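Hemolysin activator protein CdiB (Acinetobacter baumannii ACICU, PDB 6WIL) probably exports a partner toxin protein across the outer membrane, as an Omp85-type two-partner secretion transporter of the contact-dependent growth inhibition system. Local coordinates at residues Asn492-Met497 against Gly522-Gln527; Leu532-Gly537 against Thr552-Asn557. All coordinates share one frame; numbering follows the deposited sequence.

Contact 1: Asn492-Met497 against Gly522-Gln527; sequences NTQFYM and GLRTYQ
Tyr496 and Arg524 meet flat on flat where two antiparallel strands of the 16-stranded transporter barrel, 493-505 and 515-526, pair as a hairpin. Gln494 and Arg524 form a hydrogen-bonded pair, each N giving to the other's O at 3.0 Å, and Tyr496 and Gly522 form the next such pair. Just before strand 493-505 begins, Asn492 O accepts Tyr526 N at 3.2 Å and also takes a weak bond from Thr525 OG1.

Apolar and hydroxyl side chains make up one face of the sheet. Phe495 CD1 lies against Leu523 CB at 4.0 Å, and Thr493 and Thr525 run side by side, CG2 of Thr493 touching CB of Thr525.

On the other face the phenol is sandwiched, and its OH hydrogen-bonds to Asp533 OD1 on the next strand. With chi1 at 70°, CG of Tyr496 sits between its own N and carbonyl carbon, which stands the ring over Gly522, whose CA makes a CH-pi contact. The guanidinium covers the opposite face in a cation-pi stack, planes 19° apart, and is held further by a salt bridge from NH2 to Glu483. Gln494 OE1 lies in the guanidinium plane at its edge and takes a weak bond from Arg524 NH1 at 3.3 Å.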
loop_
_atom_site.group_PDB
_atom_site.type_symbol
_atom_site.label_atom_id
_atom_site.label_comp_id
_atom_site.label_asym_id
_atom_site.label_seq_id
_atom_site.Cartn_x
_atom_site.Cartn_y
_atom_site.Cartn_z
ATOM N N ASN A 492 -15.133 8.722 -20.068
ATOM C CA ASN A 492 -15.048 8.782 -18.605
ATOM C C ASN A 492 -16.129 7.946 -17.923
ATOM O O ASN A 492 -16.615 8.296 -16.844
ATOM C CB ASN A 492 -15.095 10.230 -18.111
ATOM C CG ASN A 492 -13.786 10.955 -18.327
ATOM O OD1 ASN A 492 -12.734 10.517 -17.859
ATOM N ND2 ASN A 492 -13.840 12.067 -19.050
ATOM N N THR A 493 -16.500 6.828 -18.540
ATOM C CA THR A 493 -17.515 5.930 -18.011
ATOM C C THR A 493 -17.035 4.497 -18.177
ATOM O O THR A 493 -16.200 4.199 -19.033
ATOM C CB THR A 493 -18.859 6.112 -18.729
ATOM O OG1 THR A 493 -19.047 7.495 -19.048
ATOM C CG2 THR A 493 -20.008 5.643 -17.851
ATOM N N GLN A 494 -17.573 3.603 -17.349
ATOM C CA GLN A 494 -17.227 2.196 -17.467
ATOM C C GLN A 494 -18.302 1.342 -16.810
ATOM O O GLN A 494 -18.846 1.709 -15.764
ATOM C CB GLN A 494 -15.849 1.902 -16.850
ATOM C CG GLN A 494 -15.645 2.414 -15.434
ATOM C CD GLN A 494 -14.350 1.909 -14.814
ATOM O OE1 GLN A 494 -14.333 1.448 -13.671
ATOM N NE2 GLN A 494 -13.259 1.991 -15.570
ATOM N N PHE A 495 -18.615 0.215 -17.448
ATOM C CA PHE A 495 -19.472 -0.811 -16.873
ATOM C C PHE A 495 -18.616 -1.838 -16.146
ATOM O O PHE A 495 -17.451 -2.049 -16.489
ATOM C CB PHE A 495 -20.297 -1.517 -17.953
ATOM C CG PHE A 495 -21.015 -0.584 -18.882
ATOM C CD1 PHE A 495 -22.107 0.146 -18.444
ATOM C CD2 PHE A 495 -20.612 -0.452 -20.202
ATOM C CE1 PHE A 495 -22.774 1.002 -19.299
ATOM C CE2 PHE A 495 -21.277 0.401 -21.063
ATOM C CZ PHE A 495 -22.360 1.129 -20.610
ATOM N N TYR A 496 -19.199 -2.483 -15.139
ATOM C CA TYR A 496 -18.468 -3.515 -14.420
ATOM C C TYR A 496 -19.425 -4.599 -13.949
ATOM O O TYR A 496 -20.588 -4.331 -13.632
ATOM C CB TYR A 496 -17.684 -2.944 -13.229
ATOM C CG TYR A 496 -18.525 -2.460 -12.064
ATOM C CD1 TYR A 496 -18.871 -3.316 -11.022
ATOM C CD2 TYR A 496 -18.949 -1.140 -11.992
ATOM C CE1 TYR A 496 -19.632 -2.871 -9.953
ATOM C CE2 TYR A 496 -19.709 -0.688 -10.927
ATOM C CZ TYR A 496 -20.047 -1.556 -9.912
ATOM O OH TYR A 496 -20.800 -1.097 -8.857
HETATM N N MSE A 497 -18.919 -5.828 -13.921
HETATM C CA MSE A 497 -19.631 -6.952 -13.326
HETATM C C MSE A 497 -18.712 -7.595 -12.295
HETATM O O MSE A 497 -17.505 -7.698 -12.515
HETATM C CB MSE A 497 -20.055 -7.969 -14.387
HETATM C CG MSE A 497 -21.267 -8.804 -13.999
HETATM SE SE MSE A 497 -21.129 -10.674 -14.548
HETATM C CE MSE A 497 -20.605 -10.425 -16.408
ATOM N N GLY A 522 -23.029 -3.159 -12.520
ATOM C CA GLY A 522 -23.218 -1.742 -12.322
ATOM C C GLY A 522 -22.381 -0.903 -13.263
ATOM O O GLY A 522 -21.750 -1.413 -14.190
ATOM N N LEU A 523 -22.386 0.406 -13.003
ATOM C CA LEU A 523 -21.666 1.366 -13.829
ATOM C C LEU A 523 -21.119 2.484 -12.952
ATOM O O LEU A 523 -21.613 2.735 -11.850
ATOM C CB LEU A 523 -22.560 1.954 -14.929
ATOM C CG LEU A 523 -23.577 3.018 -14.504
ATOM C CD1 LEU A 523 -24.091 3.762 -15.724
ATOM C CD2 LEU A 523 -24.739 2.415 -13.721
ATOM N N ARG A 524 -20.089 3.157 -13.465
ATOM C CA ARG A 524 -19.444 4.274 -12.790
ATOM C C ARG A 524 -19.114 5.349 -13.814
ATOM O O ARG A 524 -18.745 5.044 -14.950
ATOM C CB ARG A 524 -18.153 3.849 -12.077
ATOM C CG ARG A 524 -18.290 2.656 -11.149
ATOM C CD ARG A 524 -16.951 1.956 -11.002
ATOM N NE ARG A 524 -16.994 0.864 -10.038
ATOM C CZ ARG A 524 -16.163 -0.172 -10.052
ATOM N NH1 ARG A 524 -15.231 -0.265 -10.992
ATOM N NH2 ARG A 524 -16.271 -1.122 -9.134
ATOM N N THR A 525 -19.231 6.613 -13.404
ATOM C CA THR A 525 -18.960 7.718 -14.315
ATOM C C THR A 525 -18.455 8.930 -13.540
ATOM O O THR A 525 -18.784 9.119 -12.365
ATOM C CB THR A 525 -20.206 8.091 -15.132
ATOM O OG1 THR A 525 -19.883 9.139 -16.054
ATOM C CG2 THR A 525 -21.338 8.545 -14.221
ATOM N N TYR A 526 -17.648 9.746 -14.217
ATOM C CA TYR A 526 -17.055 10.950 -13.645
ATOM C C TYR A 526 -17.380 12.128 -14.554
ATOM O O TYR A 526 -16.959 12.153 -15.716
ATOM C CB TYR A 526 -15.541 10.790 -13.481
ATOM C CG TYR A 526 -14.861 11.904 -12.708
ATOM C CD1 TYR A 526 -14.429 13.059 -13.349
ATOM C CD2 TYR A 526 -14.636 11.793 -11.339
ATOM C CE1 TYR A 526 -13.804 14.077 -12.647
ATOM C CE2 TYR A 526 -14.011 12.806 -10.629
ATOM C CZ TYR A 526 -13.597 13.944 -11.289
ATOM O OH TYR A 526 -12.973 14.954 -10.591
ATOM N N GLN A 527 -18.126 13.100 -14.033
ATOM C CA GLN A 527 -18.540 14.270 -14.810
ATOM C C GLN A 527 -18.044 15.527 -14.100
ATOM O O GLN A 527 -18.778 16.124 -13.306
ATOM C CB GLN A 527 -20.062 14.313 -15.000
ATOM C CG GLN A 527 -20.704 12.988 -15.422
ATOM C CD GLN A 527 -20.621 12.708 -16.918
ATOM O OE1 GLN A 527 -20.052 13.486 -17.688
ATOM N NE2 GLN A 527 -21.187 11.583 -17.329
#

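Contact 2: Leu532-Gly537 against Thr552-Asn557; sequences LDAFTG and TGFSIN
Asp533 and Ser555 exchange two backbone hydrogen bonds: Asp533 N gives to Ser555 O at 2.8 Å, and Ser555 N returns to Asp533 O at 2.7 Å. Two residues along, Phe535 and Gly553 repeat the pattern, with Phe535 N to Gly553 O at 2.9 Å and Gly553 N to Phe535 O at 2.8 Å. All four carbonyls also receive a CA-H from the residue beside the donor; the shortest of these contacts runs from Ala534 CA to Gly553 O at 3.1 Å.

The polar side chains find their partners outside the pair. Between the two side chains themselves, only the CB atoms of Asp533 and Ser555 come together. The carboxylate, with CG anti to the backbone N (chi1 -166°), is turned from the serine, its OD1 taken up by Tyr496 OH while OD2 makes a long, weak ion pair with Arg524 NE. Ser555 OG instead bonds to Asp224 OD2.

Next to Asp533, on the same face, the Phe535 ring leans across Gly553 and takes its CA over one face, 4.0 Å from the ring centroid. On the other face Leu532 CG packs on Ile556 CD1, and Ala534 CB on Phe554 CD2.

This hairpin completes the barrel: strand 530-541 has 515-526 as its other neighbour, and the last strand, 550-559, closes onto the first, 217-228, where Thr552 bonds through its backbone to Gly227.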
loop_
_atom_site.group_PDB
_atom_site.type_symbol
_atom_site.label_atom_id
_atom_site.label_comp_id
_atom_site.label_asym_id
_atom_site.label_seq_id
_atom_site.Cartn_x
_atom_site.Cartn_y
_atom_site.Cartn_z
ATOM N N LEU A 532 -20.306 9.022 -9.855
ATOM C CA LEU A 532 -21.471 8.193 -9.607
ATOM C C LEU A 532 -21.055 6.731 -9.651
ATOM O O LEU A 532 -20.238 6.333 -10.486
ATOM C CB LEU A 532 -22.564 8.475 -10.644
ATOM C CG LEU A 532 -24.000 8.039 -10.332
ATOM C CD1 LEU A 532 -24.987 8.931 -11.070
ATOM C CD2 LEU A 532 -24.237 6.583 -10.693
ATOM N N ASP A 533 -21.613 5.939 -8.740
ATOM C CA ASP A 533 -21.396 4.495 -8.719
ATOM C C ASP A 533 -22.720 3.845 -8.350
ATOM O O ASP A 533 -23.177 3.966 -7.209
ATOM C CB ASP A 533 -20.294 4.104 -7.735
ATOM C CG ASP A 533 -19.806 2.674 -7.933
ATOM O OD1 ASP A 533 -20.581 1.828 -8.425
ATOM O OD2 ASP A 533 -18.637 2.397 -7.593
ATOM N N ALA A 534 -23.336 3.170 -9.314
ATOM C CA ALA A 534 -24.614 2.505 -9.115
ATOM C C ALA A 534 -24.486 1.041 -9.499
ATOM O O ALA A 534 -23.878 0.713 -10.522
ATOM C CB ALA A 534 -25.723 3.168 -9.938
ATOM N N PHE A 535 -25.059 0.165 -8.679
ATOM C CA PHE A 535 -25.031 -1.259 -8.970
ATOM C C PHE A 535 -26.325 -1.902 -8.503
ATOM O O PHE A 535 -26.942 -1.460 -7.529
ATOM C CB PHE A 535 -23.834 -1.958 -8.307
ATOM C CG PHE A 535 -23.940 -2.064 -6.808
ATOM C CD1 PHE A 535 -23.445 -1.062 -5.992
ATOM C CD2 PHE A 535 -24.523 -3.177 -6.215
ATOM C CE1 PHE A 535 -23.535 -1.161 -4.616
ATOM C CE2 PHE A 535 -24.620 -3.278 -4.841
ATOM C CZ PHE A 535 -24.125 -2.269 -4.040
ATOM N N THR A 536 -26.726 -2.950 -9.210
ATOM C CA THR A 536 -27.773 -3.853 -8.760
ATOM C C THR A 536 -27.193 -5.259 -8.686
ATOM O O THR A 536 -26.450 -5.681 -9.579
ATOM C CB THR A 536 -28.991 -3.818 -9.689
ATOM O OG1 THR A 536 -29.849 -4.927 -9.397
ATOM C CG2 THR A 536 -28.563 -3.871 -11.147
ATOM N N GLY A 537 -27.511 -5.974 -7.608
ATOM C CA GLY A 537 -26.924 -7.273 -7.361
ATOM C C GLY A 537 -27.928 -8.236 -6.758
ATOM O O GLY A 537 -29.075 -7.879 -6.484
ATOM N N THR A 552 -29.670 -3.076 -4.261
ATOM C CA THR A 552 -29.243 -1.957 -5.086
ATOM C C THR A 552 -28.310 -1.066 -4.279
ATOM O O THR A 552 -28.317 -1.077 -3.045
ATOM C CB THR A 552 -30.436 -1.137 -5.605
ATOM O OG1 THR A 552 -31.451 -1.065 -4.595
ATOM C CG2 THR A 552 -31.016 -1.766 -6.861
ATOM N N GLY A 553 -27.496 -0.298 -4.994
ATOM C CA GLY A 553 -26.604 0.648 -4.356
ATOM C C GLY A 553 -26.316 1.844 -5.237
ATOM O O GLY A 553 -26.006 1.689 -6.420
ATOM N N PHE A 554 -26.420 3.045 -4.672
ATOM C CA PHE A 554 -26.173 4.284 -5.399
ATOM C C PHE A 554 -25.200 5.125 -4.589
ATOM O O PHE A 554 -25.473 5.443 -3.428
ATOM C CB PHE A 554 -27.477 5.054 -5.645
ATOM C CG PHE A 554 -28.498 4.287 -6.446
ATOM C CD1 PHE A 554 -29.408 3.448 -5.819
ATOM C CD2 PHE A 554 -28.552 4.414 -7.826
ATOM C CE1 PHE A 554 -30.348 2.744 -6.553
ATOM C CE2 PHE A 554 -29.490 3.712 -8.568
ATOM C CZ PHE A 554 -30.389 2.875 -7.929
ATOM N N SER A 555 -24.069 5.478 -5.193
ATOM C CA SER A 555 -23.053 6.295 -4.544
ATOM C C SER A 555 -22.797 7.543 -5.375
ATOM O O SER A 555 -22.643 7.462 -6.598
ATOM C CB SER A 555 -21.752 5.514 -4.349
ATOM O OG SER A 555 -21.950 4.412 -3.482
ATOM N N ILE A 556 -22.757 8.694 -4.708
ATOM C CA ILE A 556 -22.471 9.975 -5.341
ATOM C C ILE A 556 -21.404 10.679 -4.517
ATOM O O ILE A 556 -21.551 10.814 -3.299
ATOM C CB ILE A 556 -23.733 10.853 -5.444
ATOM C CG1 ILE A 556 -24.670 10.338 -6.539
ATOM C CG2 ILE A 556 -23.353 12.297 -5.714
ATOM C CD1 ILE A 556 -24.223 10.707 -7.932
ATOM N N ASN A 557 -20.335 11.128 -5.173
ATOM C CA ASN A 557 -19.278 11.877 -4.508
ATOM C C ASN A 557 -18.976 13.155 -5.285
ATOM O O ASN A 557 -19.141 13.214 -6.503
ATOM C CB ASN A 557 -18.012 11.022 -4.353
ATOM C CG ASN A 557 -16.930 11.726 -3.567
ATOM O OD1 ASN A 557 -16.108 12.445 -4.133
ATOM N ND2 ASN A 557 -16.923 11.528 -2.254
#

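Followed from the N terminus, the chain passes the POTRA domains and most of the barrel before it reaches either contact. Contact 1 closes first, when 522-527 comes back beside 492-497 after 24 intervening residues, most of them strand. Contact 2 opens only after that, at 532-537, and closes with 552-557 after 14 more, so the two hairpins follow in series and neither nest nor cross. Their centres lie about 10 Å apart. Strands 515-526 and 530-541, neighbours in the sheet, join them: Leu523 N with Ala534 O and Thr525 O with Leu532 N are probable hydrogen bonds. Together they tie the last four strands of the barrel into one continuous antiparallel run.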